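Local atomic coordinates of LbaCas13a H328A (C2c2) (PDB entry 5WLH), a protein that binds a CRISPR guide RNA as its pre-crRNA and probably acts as an RNA-guided, RNA-cleaving Cas13a nuclease. Residues 338-343 / 422-427; 295-300 / 322-327. One frame throughout, in Å; residues are numbered along the deposited sequence.

Contact 1: 338-343 / 422-427; sequences NREFIK and VTEFKA. With nucleotides of chain B.
Phe341 and Ala427 join two interhelical loops of this largely helical protein, and the second loop carries a type I beta turn whose two central residues, Phe425 and Lys426, meet the bound pre-crRNA (chain B). The evidence for the turn is the bond from Ala427 N to Glu424 O, with helix-like backbone angles between them.

Backbone bonding supplies the one hydrogen bond between residues 338-343 and 422-427. Phe341 N donates to Ala427 O at 2.6 Å, and the C=O...N angle of 161° puts the donor almost on the extension of the carbonyl. With CG anti to the backbone N (chi1 -172°), the Phe341 ring leads away from the second loop to Leu432, Gln374 and Cys378.

Between the two segments, the apolar side-chain contact is Ile342 CG1 to Ala427 CB, 4.1 Å; Leu344 also touches Ala427.

The charged pair is unfavourable if both groups are ionised: Glu340 OE2 lies 4.1 Å from Glu424 OE1, the two chains crossing at roughly a right angle. Arg428 probably offsets some of this through a long, weak ion pair with Glu424.

RNA contacts come from the far side of the turn. The base of G5 of chain B covers one face of the Phe425 ring, its C5 3.4 Å above the ring plane, while Lys426 CG covers the opposite face. Tyr431 adds an edge-to-face contact. The phosphate of A6 of chain B takes a weak hydrogen bond at OP2 from Lys426 NZ, 3.3 Å away, and its OP1 lies in the plane of the Phe425 ring, at the edge, 3.7 Å from CZ.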
ATOM      1  N   ASN A 338      28.355  -6.882 -24.920  1.00 44.84           N
ATOM      2  CA  ASN A 338      29.293  -6.795 -23.812  1.00 46.54           C
ATOM      3  C   ASN A 338      29.951  -5.431 -23.684  1.00 40.43           C
ATOM      4  O   ASN A 338      30.802  -5.254 -22.809  1.00 43.60           O
ATOM      5  CB  ASN A 338      30.372  -7.867 -23.956  1.00 54.72           C
ATOM      6  CG  ASN A 338      30.134  -9.037 -23.045  1.00 63.18           C
ATOM      7  OD1 ASN A 338      29.874  -8.861 -21.853  1.00 66.13           O
ATOM      8  ND2 ASN A 338      30.208 -10.247 -23.596  1.00 66.67           N
ATOM      9  N   ARG A 339      29.574  -4.472 -24.519  1.00 37.89           N
ATOM     10  CA  ARG A 339      30.148  -3.137 -24.460  1.00 35.62           C
ATOM     11  C   ARG A 339      29.966  -2.526 -23.074  1.00 36.58           C
ATOM     12  O   ARG A 339      28.919  -2.685 -22.436  1.00 32.79           O
ATOM     13  CB  ARG A 339      29.484  -2.255 -25.514  1.00 46.18           C
ATOM     14  CG  ARG A 339      30.235  -0.995 -25.843  1.00 53.74           C
ATOM     15  CD  ARG A 339      29.721  -0.391 -27.130  1.00 58.29           C
ATOM     16  NE  ARG A 339      29.093  -1.375 -28.010  1.00 59.56           N
ATOM     17  CZ  ARG A 339      28.761  -1.122 -29.270  1.00 59.23           C
ATOM     18  NH1 ARG A 339      29.003   0.080 -29.778  1.00 59.94           N
ATOM     19  NH2 ARG A 339      28.191  -2.058 -30.021  1.00 56.74           N
ATOM     20  N   GLU A 340      30.991  -1.820 -22.610  1.00 32.26           N
ATOM     21  CA  GLU A 340      30.963  -1.162 -21.312  1.00 30.15           C
ATOM     22  C   GLU A 340      30.581   0.298 -21.506  1.00 31.07           C
ATOM     23  O   GLU A 340      31.136   0.976 -22.374  1.00 32.95           O
ATOM     24  CB  GLU A 340      32.322  -1.272 -20.618  1.00 34.62           C
ATOM     25  CG  GLU A 340      32.826  -2.695 -20.529  1.00 38.86           C
ATOM     26  CD  GLU A 340      33.955  -2.853 -19.532  1.00 51.04           C
ATOM     27  OE1 GLU A 340      34.573  -1.829 -19.159  1.00 50.79           O
ATOM     28  OE2 GLU A 340      34.223  -4.006 -19.125  1.00 56.11           O
ATOM     29  N   PHE A 341      29.614   0.777 -20.712  1.00 27.09           N
ATOM     30  CA  PHE A 341      29.225   2.183 -20.800  1.00 26.25           C
ATOM     31  C   PHE A 341      30.283   3.092 -20.191  1.00 29.62           C
ATOM     32  O   PHE A 341      30.605   4.147 -20.753  1.00 28.12           O
ATOM     33  CB  PHE A 341      27.873   2.390 -20.104  1.00 27.01           C
ATOM     34  CG  PHE A 341      27.280   3.767 -20.289  1.00 26.51           C
ATOM     35  CD1 PHE A 341      26.784   4.160 -21.515  1.00 27.30           C
ATOM     36  CD2 PHE A 341      27.184   4.645 -19.215  1.00 26.72           C
ATOM     37  CE1 PHE A 341      26.225   5.407 -21.685  1.00 27.06           C
ATOM     38  CE2 PHE A 341      26.609   5.899 -19.375  1.00 28.12           C
ATOM     39  CZ  PHE A 341      26.127   6.278 -20.617  1.00 28.42           C
ATOM     40  N   ILE A 342      30.811   2.707 -19.030  1.00 30.00           N
ATOM     41  CA  ILE A 342      31.921   3.369 -18.359  1.00 28.13           C
ATOM     42  C   ILE A 342      32.911   2.300 -17.924  1.00 31.35           C
ATOM     43  O   ILE A 342      32.574   1.122 -17.785  1.00 29.73           O
ATOM     44  CB  ILE A 342      31.483   4.183 -17.121  1.00 29.68           C
ATOM     45  CG1 ILE A 342      30.684   3.301 -16.155  1.00 27.90           C
ATOM     46  CG2 ILE A 342      30.681   5.402 -17.526  1.00 25.15           C
ATOM     47  CD1 ILE A 342      30.479   3.959 -14.810  1.00 31.35           C
ATOM     48  N   LYS A 343      34.147   2.727 -17.706  1.00 31.12           N
ATOM     49  CA  LYS A 343      35.159   1.858 -17.121  1.00 36.77           C
ATOM     50  C   LYS A 343      35.048   1.952 -15.599  1.00 34.28           C
ATOM     51  O   LYS A 343      35.187   3.034 -15.021  1.00 37.00           O
ATOM     52  CB  LYS A 343      36.556   2.234 -17.630  1.00 40.11           C
ATOM     53  CG  LYS A 343      37.031   3.655 -17.291  1.00 51.78           C
ATOM     54  CD  LYS A 343      37.869   3.676 -16.010  1.00 58.02           C
ATOM     55  CE  LYS A 343      37.820   5.040 -15.343  1.00 60.04           C
ATOM     56  NZ  LYS A 343      38.057   4.908 -13.883  1.00 59.83           N
ATOM     57  N   VAL A 422      27.882  -0.210  -6.783  1.00 35.11           N
ATOM     58  CA  VAL A 422      28.599  -0.300  -8.052  1.00 36.99           C
ATOM     59  C   VAL A 422      28.628  -1.759  -8.491  1.00 32.60           C
ATOM     60  O   VAL A 422      29.114  -2.630  -7.758  1.00 32.83           O
ATOM     61  CB  VAL A 422      30.023   0.265  -7.911  1.00 37.15           C
ATOM     62  CG1 VAL A 422      30.839   0.001  -9.181  1.00 36.71           C
ATOM     63  CG2 VAL A 422      30.001   1.774  -7.549  1.00 33.67           C
ATOM     64  N   THR A 423      28.101  -2.042  -9.685  1.00 26.34           N
ATOM     65  CA  THR A 423      28.122  -3.393 -10.240  1.00 29.67           C
ATOM     66  C   THR A 423      28.509  -3.326 -11.706  1.00 29.56           C
ATOM     67  O   THR A 423      28.225  -2.339 -12.393  1.00 29.57           O
ATOM     68  CB  THR A 423      26.764  -4.119 -10.139  1.00 32.04           C
ATOM     69  OG1 THR A 423      25.800  -3.428 -10.943  1.00 35.78           O
ATOM     70  CG2 THR A 423      26.271  -4.186  -8.701  1.00 34.32           C
ATOM     71  N   GLU A 424      29.124  -4.402 -12.195  1.00 28.81           N
ATOM     72  CA  GLU A 424      29.483  -4.419 -13.606  1.00 32.63           C
ATOM     73  C   GLU A 424      28.247  -4.508 -14.499  1.00 28.62           C
ATOM     74  O   GLU A 424      28.209  -3.884 -15.565  1.00 26.05           O
ATOM     75  CB  GLU A 424      30.453  -5.559 -13.911  1.00 39.62           C
ATOM     76  CG  GLU A 424      30.734  -5.713 -15.414  1.00 48.99           C
ATOM     77  CD  GLU A 424      31.177  -4.404 -16.086  1.00 54.18           C
ATOM     78  OE1 GLU A 424      30.602  -4.034 -17.145  1.00 54.61           O
ATOM     79  OE2 GLU A 424      32.099  -3.743 -15.556  1.00 55.41           O
ATOM     80  N   PHE A 425      27.217  -5.263 -14.099  1.00 29.36           N
ATOM     81  CA  PHE A 425      26.092  -5.411 -15.023  1.00 24.92           C
ATOM     82  C   PHE A 425      25.416  -4.070 -15.296  1.00 20.69           C
ATOM     83  O   PHE A 425      24.966  -3.822 -16.422  1.00 27.00           O
ATOM     84  CB  PHE A 425      25.111  -6.478 -14.521  1.00 27.44           C
ATOM     85  CG  PHE A 425      24.108  -6.001 -13.480  1.00 24.81           C
ATOM     86  CD1 PHE A 425      22.927  -5.390 -13.865  1.00 27.65           C
ATOM     87  CD2 PHE A 425      24.318  -6.251 -12.133  1.00 26.27           C
ATOM     88  CE1 PHE A 425      21.993  -4.991 -12.924  1.00 26.24           C
ATOM     89  CE2 PHE A 425      23.391  -5.855 -11.177  1.00 26.33           C
ATOM     90  CZ  PHE A 425      22.218  -5.213 -11.585  1.00 26.18           C
ATOM     91  N   LYS A 426      25.386  -3.177 -14.309  1.00 23.67           N
ATOM     92  CA  LYS A 426      24.767  -1.871 -14.498  1.00 24.65           C
ATOM     93  C   LYS A 426      25.638  -0.928 -15.297  1.00 26.45           C
ATOM     94  O   LYS A 426      25.166   0.141 -15.684  1.00 27.76           O
ATOM     95  CB  LYS A 426      24.466  -1.217 -13.153  1.00 28.27           C
ATOM     96  CG  LYS A 426      23.350  -1.859 -12.417  1.00 36.59           C
ATOM     97  CD  LYS A 426      22.588  -0.804 -11.648  1.00 38.57           C
ATOM     98  CE  LYS A 426      21.346  -1.422 -11.067  1.00 35.32           C
ATOM     99  NZ  LYS A 426      21.180  -0.977  -9.675  1.00 29.95           N
ATOM    100  N   ALA A 427      26.907  -1.274 -15.499  1.00 29.74           N
ATOM    101  CA  ALA A 427      27.806  -0.465 -16.304  1.00 31.34           C
ATOM    102  C   ALA A 427      27.859  -0.910 -17.756  1.00 28.54           C
ATOM    103  O   ALA A 427      28.633  -0.334 -18.528  1.00 31.19           O
ATOM    104  CB  ALA A 427      29.218  -0.494 -15.707  1.00 31.28           C
TER
ATOM    105  P     G B   5      15.484  -5.651 -12.306  1.00 22.54           P
ATOM    106  OP1   G B   5      14.604  -4.713 -11.554  1.00 22.98           O
ATOM    107  OP2   G B   5      16.167  -5.185 -13.543  1.00 21.61           O
ATOM    108  O5'   G B   5      16.617  -6.184 -11.345  1.00 20.97           O
ATOM    109  C5'   G B   5      16.321  -6.707 -10.064  1.00 19.35           C
ATOM    110  C4'   G B   5      17.588  -7.217  -9.421  1.00 24.59           C
ATOM    111  O4'   G B   5      18.071  -8.365 -10.172  1.00 23.28           O
ATOM    112  C3'   G B   5      18.770  -6.255  -9.430  1.00 24.28           C
ATOM    113  O3'   G B   5      18.720  -5.303  -8.379  1.00 22.93           O
ATOM    114  C2'   G B   5      19.958  -7.202  -9.307  1.00 22.80           C
ATOM    115  O2'   G B   5      20.083  -7.645  -7.964  1.00 25.95           O
ATOM    116  C1'   G B   5      19.491  -8.373 -10.175  1.00 23.48           C
ATOM    117  N9    G B   5      19.937  -8.215 -11.571  1.00 27.52           N
ATOM    118  C8    G B   5      19.268  -7.576 -12.588  1.00 29.74           C
ATOM    119  N7    G B   5      19.909  -7.596 -13.731  1.00 31.39           N
ATOM    120  C5    G B   5      21.076  -8.294 -13.440  1.00 28.48           C
ATOM    121  C6    G B   5      22.167  -8.625 -14.285  1.00 31.48           C
ATOM    122  O6    G B   5      22.300  -8.349 -15.483  1.00 30.29           O
ATOM    123  N1    G B   5      23.145  -9.325 -13.587  1.00 27.25           N
ATOM    124  C2    G B   5      23.080  -9.665 -12.252  1.00 32.24           C
ATOM    125  N2    G B   5      24.115 -10.349 -11.754  1.00 29.38           N
ATOM    126  N3    G B   5      22.070  -9.359 -11.438  1.00 26.11           N
ATOM    127  C4    G B   5      21.117  -8.673 -12.111  1.00 28.37           C
ATOM    128  P     A B   6      18.963  -3.743  -8.671  1.00 23.04           P
ATOM    129  OP1   A B   6      19.263  -3.550 -10.098  1.00 27.47           O
ATOM    130  OP2   A B   6      19.886  -3.242  -7.610  1.00 22.68           O
ATOM    131  O5'   A B   6      17.541  -3.068  -8.371  1.00 23.31           O
ATOM    132  C5'   A B   6      16.487  -3.123  -9.334  1.00 20.09           C
ATOM    133  C4'   A B   6      15.130  -3.227  -8.660  1.00 20.15           C
ATOM    134  O4'   A B   6      15.033  -4.487  -7.966  1.00 20.13           O
ATOM    135  C3'   A B   6      14.849  -2.200  -7.576  1.00 21.36           C
ATOM    136  O3'   A B   6      14.397  -0.979  -8.112  1.00 20.16           O
ATOM    137  C2'   A B   6      13.817  -2.898  -6.710  1.00 21.74           C
ATOM    138  O2'   A B   6      12.551  -2.904  -7.369  1.00 20.10           O
ATOM    139  C1'   A B   6      14.339  -4.325  -6.751  1.00 23.12           C
ATOM    140  N9    A B   6      15.273  -4.637  -5.660  1.00 20.42           N
ATOM    141  C8    A B   6      16.587  -5.017  -5.784  1.00 25.52           C
ATOM    142  N7    A B   6      17.160  -5.286  -4.640  1.00 23.16           N
ATOM    143  C5    A B   6      16.144  -5.080  -3.711  1.00 24.37           C
ATOM    144  C6    A B   6      16.113  -5.203  -2.322  1.00 29.13           C
ATOM    145  N6    A B   6      17.184  -5.585  -1.608  1.00 28.51           N
ATOM    146  N1    A B   6      14.939  -4.939  -1.694  1.00 26.83           N
ATOM    147  C2    A B   6      13.875  -4.557  -2.416  1.00 24.69           C
ATOM    148  N3    A B   6      13.795  -4.390  -3.738  1.00 17.83           N
ATOM    149  C4    A B   6      14.969  -4.685  -4.327  1.00 20.55           C
TER

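Contact 2: 295-300 / 322-327; sequences RDDMLR and NEKFDV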
ATOM      1  N   ARG A 295       1.828   2.042 -35.805  1.00 24.77           N
ATOM      2  CA  ARG A 295       2.477   1.943 -34.501  1.00 25.87           C
ATOM      3  C   ARG A 295       3.859   1.316 -34.620  1.00 26.88           C
ATOM      4  O   ARG A 295       4.817   1.798 -34.003  1.00 26.24           O
ATOM      5  CB  ARG A 295       1.598   1.141 -33.544  1.00 22.15           C
ATOM      6  CG  ARG A 295       0.182   1.662 -33.459  1.00 22.05           C
ATOM      7  CD  ARG A 295      -0.482   1.283 -32.118  1.00 22.74           C
ATOM      8  NE  ARG A 295      -0.429  -0.143 -31.785  1.00 23.05           N
ATOM      9  CZ  ARG A 295      -1.207  -1.090 -32.312  1.00 23.34           C
ATOM     10  NH1 ARG A 295      -2.110  -0.809 -33.256  1.00 23.84           N
ATOM     11  NH2 ARG A 295      -1.065  -2.335 -31.900  1.00 25.55           N
ATOM     12  N   ASP A 296       3.981   0.239 -35.409  1.00 25.67           N
ATOM     13  CA  ASP A 296       5.285  -0.386 -35.609  1.00 28.50           C
ATOM     14  C   ASP A 296       6.302   0.625 -36.114  1.00 27.60           C
ATOM     15  O   ASP A 296       7.442   0.654 -35.644  1.00 24.88           O
ATOM     16  CB  ASP A 296       5.175  -1.553 -36.591  1.00 36.32           C
ATOM     17  CG  ASP A 296       4.564  -2.787 -35.963  1.00 52.25           C
ATOM     18  OD1 ASP A 296       3.937  -2.655 -34.891  1.00 58.39           O
ATOM     19  OD2 ASP A 296       4.712  -3.889 -36.539  1.00 57.27           O
ATOM     20  N   ASP A 297       5.912   1.456 -37.083  1.00 26.17           N
ATOM     21  CA  ASP A 297       6.857   2.420 -37.640  1.00 29.56           C
ATOM     22  C   ASP A 297       7.243   3.478 -36.608  1.00 26.57           C
ATOM     23  O   ASP A 297       8.406   3.890 -36.535  1.00 25.44           O
ATOM     24  CB  ASP A 297       6.269   3.080 -38.877  1.00 30.32           C
ATOM     25  CG  ASP A 297       7.147   4.179 -39.404  1.00 37.11           C
ATOM     26  OD1 ASP A 297       8.164   3.844 -40.047  1.00 36.32           O
ATOM     27  OD2 ASP A 297       6.828   5.364 -39.156  1.00 38.31           O
ATOM     28  N   MET A 298       6.289   3.901 -35.778  1.00 22.11           N
ATOM     29  CA  MET A 298       6.591   4.903 -34.762  1.00 22.83           C
ATOM     30  C   MET A 298       7.484   4.330 -33.668  1.00 22.28           C
ATOM     31  O   MET A 298       8.405   5.009 -33.200  1.00 22.43           O
ATOM     32  CB  MET A 298       5.295   5.451 -34.171  1.00 22.61           C
ATOM     33  CG  MET A 298       4.524   6.328 -35.163  1.00 23.76           C
ATOM     34  SD  MET A 298       2.909   6.724 -34.471  1.00 27.36           S
ATOM     35  CE  MET A 298       3.346   8.006 -33.298  1.00 27.91           C
ATOM     36  N   LEU A 299       7.235   3.089 -33.247  1.00 23.10           N
ATOM     37  CA  LEU A 299       8.124   2.474 -32.261  1.00 25.13           C
ATOM     38  C   LEU A 299       9.520   2.277 -32.829  1.00 27.90           C
ATOM     39  O   LEU A 299      10.510   2.364 -32.097  1.00 23.43           O
ATOM     40  CB  LEU A 299       7.591   1.122 -31.795  1.00 27.15           C
ATOM     41  CG  LEU A 299       6.562   1.113 -30.673  1.00 36.07           C
ATOM     42  CD1 LEU A 299       6.622  -0.246 -29.956  1.00 35.25           C
ATOM     43  CD2 LEU A 299       6.820   2.274 -29.713  1.00 35.11           C
ATOM     44  N   ARG A 300       9.621   2.011 -34.127  1.00 21.50           N
ATOM     45  CA  ARG A 300      10.945   1.864 -34.724  1.00 23.36           C
ATOM     46  C   ARG A 300      11.725   3.168 -34.687  1.00 23.52           C
ATOM     47  O   ARG A 300      12.935   3.159 -34.443  1.00 27.43           O
ATOM     48  CB  ARG A 300      10.806   1.368 -36.159  1.00 25.28           C
ATOM     49  CG  ARG A 300      12.137   1.135 -36.855  1.00 30.96           C
ATOM     50  CD  ARG A 300      11.917   0.319 -38.134  1.00 33.93           C
ATOM     51  NE  ARG A 300      11.283  -0.966 -37.857  1.00 38.73           N
ATOM     52  CZ  ARG A 300      10.019  -1.253 -38.145  1.00 38.58           C
ATOM     53  NH1 ARG A 300       9.245  -0.349 -38.729  1.00 41.74           N
ATOM     54  NH2 ARG A 300       9.529  -2.446 -37.850  1.00 38.84           N
ATOM     55  N   ASN A 322      15.384   3.075 -44.150  1.00 55.88           N
ATOM     56  CA  ASN A 322      14.148   2.367 -44.449  1.00 58.35           C
ATOM     57  C   ASN A 322      14.228   0.895 -44.071  1.00 55.70           C
ATOM     58  O   ASN A 322      13.409   0.095 -44.539  1.00 54.30           O
ATOM     59  CB  ASN A 322      13.794   2.511 -45.932  1.00 63.82           C
ATOM     60  CG  ASN A 322      13.255   3.895 -46.275  1.00 65.71           C
ATOM     61  OD1 ASN A 322      12.586   4.538 -45.463  1.00 68.42           O
ATOM     62  ND2 ASN A 322      13.557   4.362 -47.480  1.00 62.95           N
ATOM     63  N   GLU A 323      15.207   0.508 -43.260  1.00 48.52           N
ATOM     64  CA  GLU A 323      15.241  -0.859 -42.769  1.00 44.90           C
ATOM     65  C   GLU A 323      14.176  -1.017 -41.698  1.00 46.03           C
ATOM     66  O   GLU A 323      14.205  -0.316 -40.680  1.00 45.02           O
ATOM     67  CB  GLU A 323      16.616  -1.211 -42.213  1.00 45.78           C
ATOM     68  CG  GLU A 323      16.674  -2.631 -41.675  1.00 47.52           C
ATOM     69  CD  GLU A 323      18.053  -3.028 -41.212  1.00 49.33           C
ATOM     70  OE1 GLU A 323      19.017  -2.289 -41.510  1.00 52.80           O
ATOM     71  OE2 GLU A 323      18.172  -4.076 -40.541  1.00 46.84           O
ATOM     72  N   LYS A 324      13.218  -1.906 -41.944  1.00 43.37           N
ATOM     73  CA  LYS A 324      12.145  -2.170 -40.985  1.00 42.19           C
ATOM     74  C   LYS A 324      12.592  -3.224 -39.972  1.00 35.81           C
ATOM     75  O   LYS A 324      11.980  -4.278 -39.820  1.00 39.93           O
ATOM     76  CB  LYS A 324      10.874  -2.605 -41.710  1.00 51.53           C
ATOM     77  CG  LYS A 324      10.180  -1.526 -42.563  1.00 60.11           C
ATOM     78  CD  LYS A 324      10.271  -0.144 -41.920  1.00 67.10           C
ATOM     79  CE  LYS A 324      10.918   0.872 -42.852  1.00 69.68           C
ATOM     80  NZ  LYS A 324      11.335   2.103 -42.119  1.00 70.55           N
ATOM     81  N   PHE A 325      13.692  -2.935 -39.279  1.00 30.53           N
ATOM     82  CA  PHE A 325      14.224  -3.942 -38.371  1.00 32.53           C
ATOM     83  C   PHE A 325      13.251  -4.185 -37.223  1.00 34.57           C
ATOM     84  O   PHE A 325      12.471  -3.310 -36.837  1.00 35.61           O
ATOM     85  CB  PHE A 325      15.610  -3.549 -37.844  1.00 33.69           C
ATOM     86  CG  PHE A 325      15.620  -2.353 -36.943  1.00 36.66           C
ATOM     87  CD1 PHE A 325      15.619  -1.071 -37.468  1.00 36.02           C
ATOM     88  CD2 PHE A 325      15.672  -2.510 -35.563  1.00 39.26           C
ATOM     89  CE1 PHE A 325      15.642   0.040 -36.633  1.00 40.00           C
ATOM     90  CE2 PHE A 325      15.697  -1.406 -34.722  1.00 39.09           C
ATOM     91  CZ  PHE A 325      15.678  -0.133 -35.254  1.00 36.88           C
ATOM     92  N   ASP A 326      13.255  -5.419 -36.734  1.00 36.52           N
ATOM     93  CA  ASP A 326      12.435  -5.786 -35.592  1.00 37.69           C
ATOM     94  C   ASP A 326      13.015  -5.136 -34.342  1.00 31.82           C
ATOM     95  O   ASP A 326      14.166  -5.402 -33.980  1.00 29.11           O
ATOM     96  CB  ASP A 326      12.394  -7.305 -35.463  1.00 41.31           C
ATOM     97  CG  ASP A 326      11.376  -7.775 -34.455  1.00 42.25           C
ATOM     98  OD1 ASP A 326      11.641  -7.632 -33.243  1.00 37.77           O
ATOM     99  OD2 ASP A 326      10.314  -8.294 -34.876  1.00 47.77           O
ATOM    100  N   VAL A 327      12.235  -4.253 -33.702  1.00 28.46           N
ATOM    101  CA  VAL A 327      12.742  -3.540 -32.528  1.00 31.60           C
ATOM    102  C   VAL A 327      13.038  -4.505 -31.389  1.00 31.23           C
ATOM    103  O   VAL A 327      13.988  -4.308 -30.622  1.00 28.83           O
ATOM    104  CB  VAL A 327      11.762  -2.433 -32.091  1.00 30.48           C
ATOM    105  CG1 VAL A 327      11.729  -1.341 -33.120  1.00 25.70           C
ATOM    106  CG2 VAL A 327      10.356  -2.999 -31.861  1.00 27.66           C
TER
HETATM  107  O   HOH W   1      10.537   3.400 -39.840  1.00 45.02           O
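An inverse gamma turn centred on Lys324, just ahead of the capped start of helix 327-335, receives the side chain of Arg300 from helix 292-311. The turn's own bond, Phe325 N to Glu323 O, is weak; the arginine binds Phe325 O, the carbonyl of the residue whose N closes the turn.

Arg300 grips Phe325 O side-on with two nitrogens. NE is the better placed: at 2.8 Å from Phe325 O it lies in the carbonyl plane, on a lone pair, with an N-H...O angle of 163°. NH2 reaches the same oxygen at 3.2 Å from above that plane, with a more bent angle of 136°. Both bonds keep the oxygen in the guanidinium plane, which fixes the rotation of the group. The extended start of the chain and a bend at chi3 turn the guanidinium so that one face lies against the Lys324 backbone, CA being 3.5 Å above its plane. Lys324 CD closes on Arg300 NH1 at 3.4 Å, its chain crossing the arginine at about a right angle.

Arg300 CG comes within 3.7 Å of Phe325 CE1. Apart from this, Val327 CG1 sits 3.7 Å from the Arg300 backbone at CA and also lies by Leu299 O. Arg300 CZ is 6.0 Å from the centroid of the Phe325 ring, so any cation-pi attraction is at most weak.

Asp297 OD1 and Lys324 NZ are 4.2 Å apart, beyond salt-bridge range; a water between them is placed doubtfully close to the carboxylate. The stronger partner of Asp297 is Arg301, through OD2.

Asp326 N-caps helix 327-335 through Glu329 N, while Leu299 touches Trp328 of that helix and Tyr287 of helix 268-287, and Met298 packs on Phe283 and Asp286 of the latter.

Two helices connect the contacts, whose centres are 28 Å apart and whose nearest atoms are about 13 Å apart without touching. Helix 292-311 supplies residues 295-300 to contact 2, and its far end, at Phe310 and Tyr311, packs on Phe341 and Arg339 of contact 1. Helix 327-335 starts at contact 2 and leads into the loop that holds 338-343. Contact 2 therefore closes before contact 1 opens along the chain. Their relation to the guide RNA differs: residues 422-427 touch two nucleotides of chain B directly, whereas the nearest atom of contact 2 is about 6 Å from the nucleic acid, near the RNA but not touching it.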